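Local coordinates for cytosolic iron-sulfur protein assembly protein 1 (Saccharomyces cerevisiae, PDB 2HES) that serves as an essential WD40 component of the cytosolic iron-sulfur protein assembly machinery, required for maturation of iron-sulfur proteins outside the mitochondria, at residues F22-L27 / H69-A74; A243-V248 / G281-F286; L291-Y296 / G316-V321. All blocks are in the same frame, centred on the assembly; numbering follows the deposited sequence.

Contact 1 (F22-L27 / H69-A74); sequences FSQGIL and HTSLLA
Ser23 and Gln24 reach from one blade of the WD40 beta-propeller to the next. They belong to the type I' turn that joins strands 17-23 and 26-31 in the first WD repeat. Their partners, His69 to Ser71, lie in the loop between strands 61-66 and 72-77 of the second repeat. Ser23 makes the direct hydrogen bond: OG donates to Thr70 O over 2.9 Å. The hydroxyl meets a lone pair in the carbonyl plane, at a C=O...OG angle of 144°. OG also accepts from water 1, and this water in turn takes the N-H of His69, with its oxygen 2.6 Å from His69 N. Without this hydroxyl, as with an alanine here, Thr70 O would probably lose its donor and water 1 one of its anchors.

Gln24 runs alongside the backbone of the second loop. Its CB heads toward that loop. Gln24 CG comes next and lies 3.6 Å from Thr70 O. The chain then bends at chi2 (-132°), which brings Gln24 CD to 3.6 Å from His69 O. The two ends of the amide meet different partners. Gln24 NE2 packs on the Thr70 carbonyl carbon, 3.5 Å from Thr70 C. Gln24 OE1 accepts from water 2 at 2.6 Å, and the same water donates its other proton to His69 O at 2.7 Å.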
# COMPACT_ATOMS: atom_id res chain seq x y z
N PHE A 22 1.52 8.95 3.46
CA PHE A 22 2.17 10.03 4.24
C PHE A 22 3.48 10.48 3.61
O PHE A 22 4.35 9.66 3.34
CB PHE A 22 2.46 9.48 5.65
CG PHE A 22 2.94 10.50 6.65
CD1 PHE A 22 2.07 11.47 7.14
CD2 PHE A 22 4.23 10.44 7.17
CE1 PHE A 22 2.48 12.39 8.09
CE2 PHE A 22 4.66 11.35 8.14
CZ PHE A 22 3.77 12.34 8.59
N SER A 23 3.64 11.78 3.40
CA SER A 23 4.91 12.32 2.93
C SER A 23 4.99 13.74 3.44
O SER A 23 4.02 14.44 3.36
CB SER A 23 4.96 12.36 1.39
OG SER A 23 6.22 12.86 0.91
N GLN A 24 6.16 14.12 3.96
CA GLN A 24 6.46 15.53 4.28
C GLN A 24 5.44 16.09 5.26
O GLN A 24 4.92 17.20 5.07
CB GLN A 24 6.52 16.38 3.00
CG GLN A 24 7.52 15.86 1.98
CD GLN A 24 8.42 16.96 1.44
OE1 GLN A 24 9.55 17.16 1.93
NE2 GLN A 24 7.93 17.69 0.44
N GLY A 25 5.12 15.28 6.26
CA GLY A 25 4.16 15.68 7.30
C GLY A 25 2.72 15.76 6.86
O GLY A 25 1.90 16.32 7.58
N ILE A 26 2.37 15.20 5.70
CA ILE A 26 0.99 15.26 5.23
C ILE A 26 0.42 13.88 4.88
O ILE A 26 1.01 13.17 4.06
CB ILE A 26 0.85 16.15 3.99
CG1 ILE A 26 1.43 17.56 4.20
CG2 ILE A 26 -0.61 16.19 3.51
CD1 ILE A 26 1.03 18.56 3.07
N LEU A 27 -0.73 13.52 5.46
CA LEU A 27 -1.45 12.29 5.10
C LEU A 27 -2.51 12.58 4.04
O LEU A 27 -3.42 13.39 4.28
CB LEU A 27 -2.10 11.63 6.36
CG LEU A 27 -2.66 10.20 6.20
CD1 LEU A 27 -1.53 9.14 6.12
CD2 LEU A 27 -3.68 9.87 7.32
N HIS A 69 9.22 11.55 -0.76
CA HIS A 69 9.90 12.75 -0.23
C HIS A 69 9.56 14.06 -0.96
O HIS A 69 10.34 15.02 -0.91
CB HIS A 69 11.43 12.53 -0.13
CG HIS A 69 11.81 11.26 0.57
ND1 HIS A 69 11.12 10.77 1.66
CD2 HIS A 69 12.82 10.38 0.33
CE1 HIS A 69 11.68 9.64 2.06
NE2 HIS A 69 12.72 9.39 1.28
N THR A 70 8.40 14.09 -1.60
CA THR A 70 7.92 15.25 -2.37
C THR A 70 6.48 15.60 -1.97
O THR A 70 5.88 14.93 -1.08
CB THR A 70 8.00 14.98 -3.91
OG1 THR A 70 8.00 16.22 -4.64
CG2 THR A 70 6.81 14.22 -4.40
N SER A 71 5.94 16.64 -2.60
CA SER A 71 4.52 16.97 -2.43
C SER A 71 3.67 16.91 -3.72
O SER A 71 2.71 17.67 -3.89
CB SER A 71 4.34 18.32 -1.70
OG SER A 71 5.22 19.31 -2.21
N LEU A 72 4.02 15.97 -4.60
CA LEU A 72 3.18 15.60 -5.73
C LEU A 72 2.43 14.30 -5.42
O LEU A 72 3.04 13.36 -4.91
CB LEU A 72 4.04 15.36 -6.95
CG LEU A 72 3.33 14.89 -8.21
CD1 LEU A 72 3.07 16.04 -9.13
CD2 LEU A 72 4.29 13.88 -8.86
N LEU A 73 1.15 14.26 -5.78
CA LEU A 73 0.25 13.14 -5.38
C LEU A 73 -0.45 12.47 -6.55
O LEU A 73 -0.95 13.14 -7.45
CB LEU A 73 -0.80 13.67 -4.39
CG LEU A 73 -1.95 12.75 -3.96
CD1 LEU A 73 -1.45 11.68 -3.04
CD2 LEU A 73 -3.02 13.56 -3.21
N ALA A 74 -0.53 11.14 -6.51
CA ALA A 74 -1.31 10.39 -7.49
C ALA A 74 -2.54 9.76 -6.82
O ALA A 74 -2.47 9.37 -5.65
CB ALA A 74 -0.42 9.33 -8.17
O HOH W 1 8.33 10.61 1.44
O HOH W 2 11.27 15.22 1.60

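Contact 2 (A243-V248 / G281-F286); sequences AILPDV and GEWKVF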
# COMPACT_ATOMS: atom_id res chain seq x y z
N ALA A 243 8.16 -17.79 6.76
CA ALA A 243 7.42 -17.83 8.02
C ALA A 243 6.00 -17.47 7.77
O ALA A 243 5.73 -16.70 6.86
CB ALA A 243 7.99 -16.80 8.95
N ILE A 244 5.11 -18.00 8.62
CA ILE A 244 3.74 -17.47 8.75
C ILE A 244 3.67 -16.84 10.15
O ILE A 244 4.03 -17.49 11.16
CB ILE A 244 2.66 -18.56 8.50
CG1 ILE A 244 2.67 -19.02 7.02
CG2 ILE A 244 1.28 -18.00 8.77
CD1 ILE A 244 1.83 -20.29 6.73
N LEU A 245 3.22 -15.58 10.25
CA LEU A 245 3.23 -14.90 11.56
C LEU A 245 2.23 -15.55 12.52
O LEU A 245 1.27 -16.20 12.08
CB LEU A 245 2.94 -13.39 11.43
CG LEU A 245 3.85 -12.63 10.46
CD1 LEU A 245 3.58 -11.14 10.55
CD2 LEU A 245 5.28 -12.92 10.77
N PRO A 246 2.43 -15.35 13.83
CA PRO A 246 1.50 -15.93 14.79
C PRO A 246 0.03 -15.55 14.53
O PRO A 246 -0.24 -14.48 13.99
CB PRO A 246 1.95 -15.35 16.14
CG PRO A 246 3.39 -14.95 15.96
CD PRO A 246 3.51 -14.58 14.47
N ASP A 247 -0.90 -16.41 14.94
CA ASP A 247 -2.35 -16.20 14.75
C ASP A 247 -2.80 -14.88 15.36
O ASP A 247 -2.49 -14.61 16.53
CB ASP A 247 -3.15 -17.31 15.42
CG ASP A 247 -4.65 -17.07 15.34
OD1 ASP A 247 -5.26 -17.42 14.33
OD2 ASP A 247 -5.22 -16.51 16.29
N VAL A 248 -3.52 -14.07 14.59
CA VAL A 248 -4.10 -12.82 15.13
C VAL A 248 -5.54 -12.64 14.67
O VAL A 248 -6.45 -12.49 15.51
CB VAL A 248 -3.25 -11.58 14.72
CG1 VAL A 248 -4.07 -10.26 14.82
CG2 VAL A 248 -2.01 -11.50 15.58
N GLY A 281 15.50 -14.86 15.09
CA GLY A 281 14.95 -15.59 13.95
C GLY A 281 13.51 -16.07 14.08
O GLY A 281 13.08 -16.96 13.35
N GLU A 282 12.74 -15.50 15.00
CA GLU A 282 11.35 -15.92 15.16
C GLU A 282 10.46 -14.71 15.34
O GLU A 282 10.90 -13.72 15.91
CB GLU A 282 11.20 -16.91 16.34
CG GLU A 282 11.79 -18.31 16.08
CD GLU A 282 11.50 -19.34 17.19
OE1 GLU A 282 10.39 -19.33 17.78
OE2 GLU A 282 12.39 -20.19 17.47
N TRP A 283 9.24 -14.76 14.81
CA TRP A 283 8.28 -13.69 14.99
C TRP A 283 7.36 -13.94 16.20
O TRP A 283 6.90 -15.08 16.45
CB TRP A 283 7.42 -13.49 13.73
CG TRP A 283 8.18 -12.99 12.53
CD1 TRP A 283 8.74 -13.76 11.54
CD2 TRP A 283 8.49 -11.64 12.20
NE1 TRP A 283 9.35 -12.95 10.61
CE2 TRP A 283 9.20 -11.64 10.99
CE3 TRP A 283 8.17 -10.40 12.79
CZ2 TRP A 283 9.68 -10.45 10.38
CZ3 TRP A 283 8.63 -9.24 12.20
CH2 TRP A 283 9.36 -9.27 10.99
N LYS A 284 7.08 -12.86 16.92
CA LYS A 284 6.11 -12.86 18.01
C LYS A 284 5.21 -11.66 17.84
O LYS A 284 5.63 -10.65 17.28
CB LYS A 284 6.81 -12.75 19.37
CG LYS A 284 7.57 -14.00 19.75
CD LYS A 284 8.07 -13.95 21.21
CE LYS A 284 8.85 -15.25 21.53
NZ LYS A 284 9.86 -15.13 22.64
N VAL A 285 3.98 -11.76 18.34
CA VAL A 285 3.14 -10.60 18.50
C VAL A 285 3.77 -9.69 19.55
O VAL A 285 3.97 -10.10 20.72
CB VAL A 285 1.69 -11.00 18.89
CG1 VAL A 285 0.85 -9.76 19.15
CG2 VAL A 285 1.07 -11.90 17.80
N PHE A 286 4.14 -8.49 19.10
CA PHE A 286 4.69 -7.44 19.92
C PHE A 286 3.56 -6.73 20.70
O PHE A 286 3.71 -6.45 21.90
CB PHE A 286 5.44 -6.43 19.01
CG PHE A 286 6.25 -5.40 19.76
CD1 PHE A 286 7.42 -5.74 20.43
CD2 PHE A 286 5.86 -4.06 19.77
CE1 PHE A 286 8.16 -4.78 21.10
CE2 PHE A 286 6.61 -3.09 20.43
CZ PHE A 286 7.75 -3.44 21.09
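Leu245 lays its CD2 methyl over one face of the Trp283 indole. This is a CH-pi contact: Leu245 CD2 is 3.6 Å from the centroid of the five-membered ring of Trp283 and 20° off its normal. Leu245 CG is anti to its carbonyl carbon (chi1 -54°), and CD2 is the branch brought over the indole. The methyl is closest to Trp283 CG. Ala243 adds its CB obliquely, 4.1 Å from Trp283 CD1. Pro246 crosses the tryptophan side chain at about a right angle. Pro246 CG rests 3.5 Å from Trp283 O. The neighbouring ring atom, Pro246 CB, meets Val285 CG2 at 3.9 Å. Val248 CG2 touches the same methyl, 3.8 Å from Val285 CG2. The two segments thus meet through apolar side chains.

A second shell holds these groups in place. Leu245 also packs on Val223, Val225, Ile264 and Tyr276. Val225 and Ile264 touch Trp283 as well. Backbone bonds to Val225 and Val223 fix Ala243 and Leu245, and the backbone of Lys284 is hydrogen-bonded to that of Glu277. Strands 237-244 and 282-289 are each the last strand of a four-stranded sheet. The arrangement is that of neighbouring blades of a WD40 beta-propeller meeting near its outer rim, along their outermost strands.

Contact 3 (L291-Y296 / G316-V321); sequences LCHGVY and GDDGIV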
# COMPACT_ATOMS: atom_id res chain seq x y z
N LEU A 291 -11.19 -4.20 18.29
CA LEU A 291 -12.19 -3.13 18.10
C LEU A 291 -11.55 -1.76 17.91
O LEU A 291 -11.95 -0.76 18.54
CB LEU A 291 -13.19 -3.11 19.28
CG LEU A 291 -13.80 -4.46 19.61
CD1 LEU A 291 -14.73 -4.28 20.78
CD2 LEU A 291 -14.53 -5.06 18.41
N CYS A 292 -10.55 -1.70 17.03
CA CYS A 292 -9.83 -0.44 16.84
C CYS A 292 -10.68 0.61 16.12
O CYS A 292 -10.43 1.80 16.29
CB CYS A 292 -8.50 -0.67 16.12
SG CYS A 292 -7.32 -1.50 17.16
N HIS A 293 -11.64 0.16 15.30
CA HIS A 293 -12.63 1.02 14.63
C HIS A 293 -14.03 0.64 15.08
O HIS A 293 -14.95 0.58 14.29
CB HIS A 293 -12.47 0.99 13.11
CG HIS A 293 -11.29 1.77 12.65
ND1 HIS A 293 -11.40 2.92 11.90
CD2 HIS A 293 -9.97 1.63 12.93
CE1 HIS A 293 -10.20 3.44 11.71
NE2 HIS A 293 -9.31 2.66 12.31
N GLY A 294 -14.18 0.39 16.37
CA GLY A 294 -15.46 -0.09 16.90
C GLY A 294 -15.85 -1.39 16.25
O GLY A 294 -15.06 -2.34 16.22
N VAL A 295 -17.05 -1.42 15.68
CA VAL A 295 -17.58 -2.59 15.00
C VAL A 295 -17.12 -2.71 13.52
O VAL A 295 -17.51 -3.67 12.81
CB VAL A 295 -19.13 -2.62 15.10
CG1 VAL A 295 -19.74 -1.48 14.31
CG2 VAL A 295 -19.68 -3.95 14.62
N TYR A 296 -16.30 -1.76 13.06
CA TYR A 296 -15.97 -1.61 11.65
C TYR A 296 -14.70 -2.32 11.14
O TYR A 296 -13.68 -2.41 11.83
CB TYR A 296 -15.90 -0.11 11.29
CG TYR A 296 -17.26 0.57 11.39
CD1 TYR A 296 -18.14 0.57 10.31
CD2 TYR A 296 -17.66 1.20 12.56
CE1 TYR A 296 -19.40 1.18 10.39
CE2 TYR A 296 -18.91 1.82 12.67
CZ TYR A 296 -19.77 1.80 11.58
OH TYR A 296 -21.02 2.41 11.65
N GLY A 316 -10.57 2.92 8.44
CA GLY A 316 -11.64 1.93 8.58
C GLY A 316 -12.93 2.27 7.86
O GLY A 316 -13.07 3.36 7.29
N ASP A 317 -13.89 1.34 7.90
CA ASP A 317 -15.14 1.45 7.15
C ASP A 317 -16.03 2.56 7.73
O ASP A 317 -17.05 2.90 7.13
CB ASP A 317 -15.91 0.10 7.11
CG ASP A 317 -15.55 -0.80 5.88
OD1 ASP A 317 -14.72 -0.38 5.06
OD2 ASP A 317 -16.13 -1.91 5.70
N ASP A 318 -15.64 3.10 8.88
CA ASP A 318 -16.41 4.18 9.55
C ASP A 318 -15.97 5.59 9.15
O ASP A 318 -16.45 6.59 9.71
CB ASP A 318 -16.29 4.07 11.07
CG ASP A 318 -14.87 3.80 11.53
OD1 ASP A 318 -14.01 3.61 10.65
OD2 ASP A 318 -14.62 3.75 12.76
N GLY A 319 -15.02 5.68 8.22
CA GLY A 319 -14.58 7.00 7.72
C GLY A 319 -13.64 7.73 8.65
O GLY A 319 -13.40 8.94 8.50
N ILE A 320 -13.06 7.00 9.60
CA ILE A 320 -12.16 7.54 10.58
C ILE A 320 -10.72 7.11 10.30
O ILE A 320 -10.47 5.96 9.90
CB ILE A 320 -12.60 7.10 12.03
CG1 ILE A 320 -13.94 7.75 12.40
CG2 ILE A 320 -11.53 7.38 13.06
CD1 ILE A 320 -14.31 7.64 13.89
N VAL A 321 -9.79 8.02 10.50
CA VAL A 321 -8.39 7.64 10.64
C VAL A 321 -8.02 7.71 12.11
O VAL A 321 -8.01 8.79 12.72
CB VAL A 321 -7.42 8.55 9.83
CG1 VAL A 321 -5.99 8.13 10.07
CG2 VAL A 321 -7.74 8.50 8.37
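His293 and Asp318 form the tight polar centre of this contact, while Tyr296 closes it on the solvent side. His293 ND1 donates to Asp318 OD1 over 3.0 Å, and the N-H...O angle of 165° makes the bond nearly straight. OD1 lies close to the imidazole plane and accepts through its syn lone pair. The carboxylate is turned 60° against the ring. Asp318 CG stands between the backbone N and the carbonyl carbon (chi1 45°), which lifts the carboxylate from its turn toward the histidine. On the next ring atom, His293 CE1 is 3.1 Å from Ile320 O, which lies at the ring edge in its plane. Gly316 N is 3.3 Å from His293 CE1. Gly316 passes where a CB would be directed at His293 ND1. His293 NE2 is hydrogen-bonded to Thr314 OG1, so both ring nitrogens are held and the ring is unlikely to turn. This Asp-His-Thr chain matches the hydrogen-bond network known from WD40 blades.

The outer part is more open and holds by carbon contacts. One face of the exposed Tyr296 ring lies over Asp318 CB, a CH-pi contact with CB 3.7 Å from the ring centroid, set toward the rim. Val295 CG1 is on the opposite face. Asp317 CB approaches Tyr296 CD1 to 3.9 Å. The polar end of Asp317 turns to another partner, with OD1 hydrogen-bonded to Asn299.

The turn from Gly316 to Gly319 links strands 312-316 and 320-325, the two middle strands of their blade. The loop carrying His293 leads into strand 298-303 on one side of that sheet, where Ile298 packs on the histidine. On the other side, strand 5-11 supplies Ser9 and Lys11 to touch Ile320.

In the fold
The three contacts lie in series along the chain, on different parts of one seven-bladed propeller. Contacts 1 and 2 each join adjacent blades. Contact 3 fastens a loop to its own blade, the one in which strand 5-11 from the start of the chain completes the sheet and closes the ring. Contact 3 touches contact 1 directly, with Leu27 CD2 4.0 Å from Val321 CG1, although their centres are 24 Å apart. Contacts 1 and 2 sit on opposite sides of the chain's centre, 31 Å apart between centres. Contacts 2 and 3 come within about 10 Å at their nearest atoms. The bound calcium ion is about 7 Å from the side chain of Val248 in contact 2.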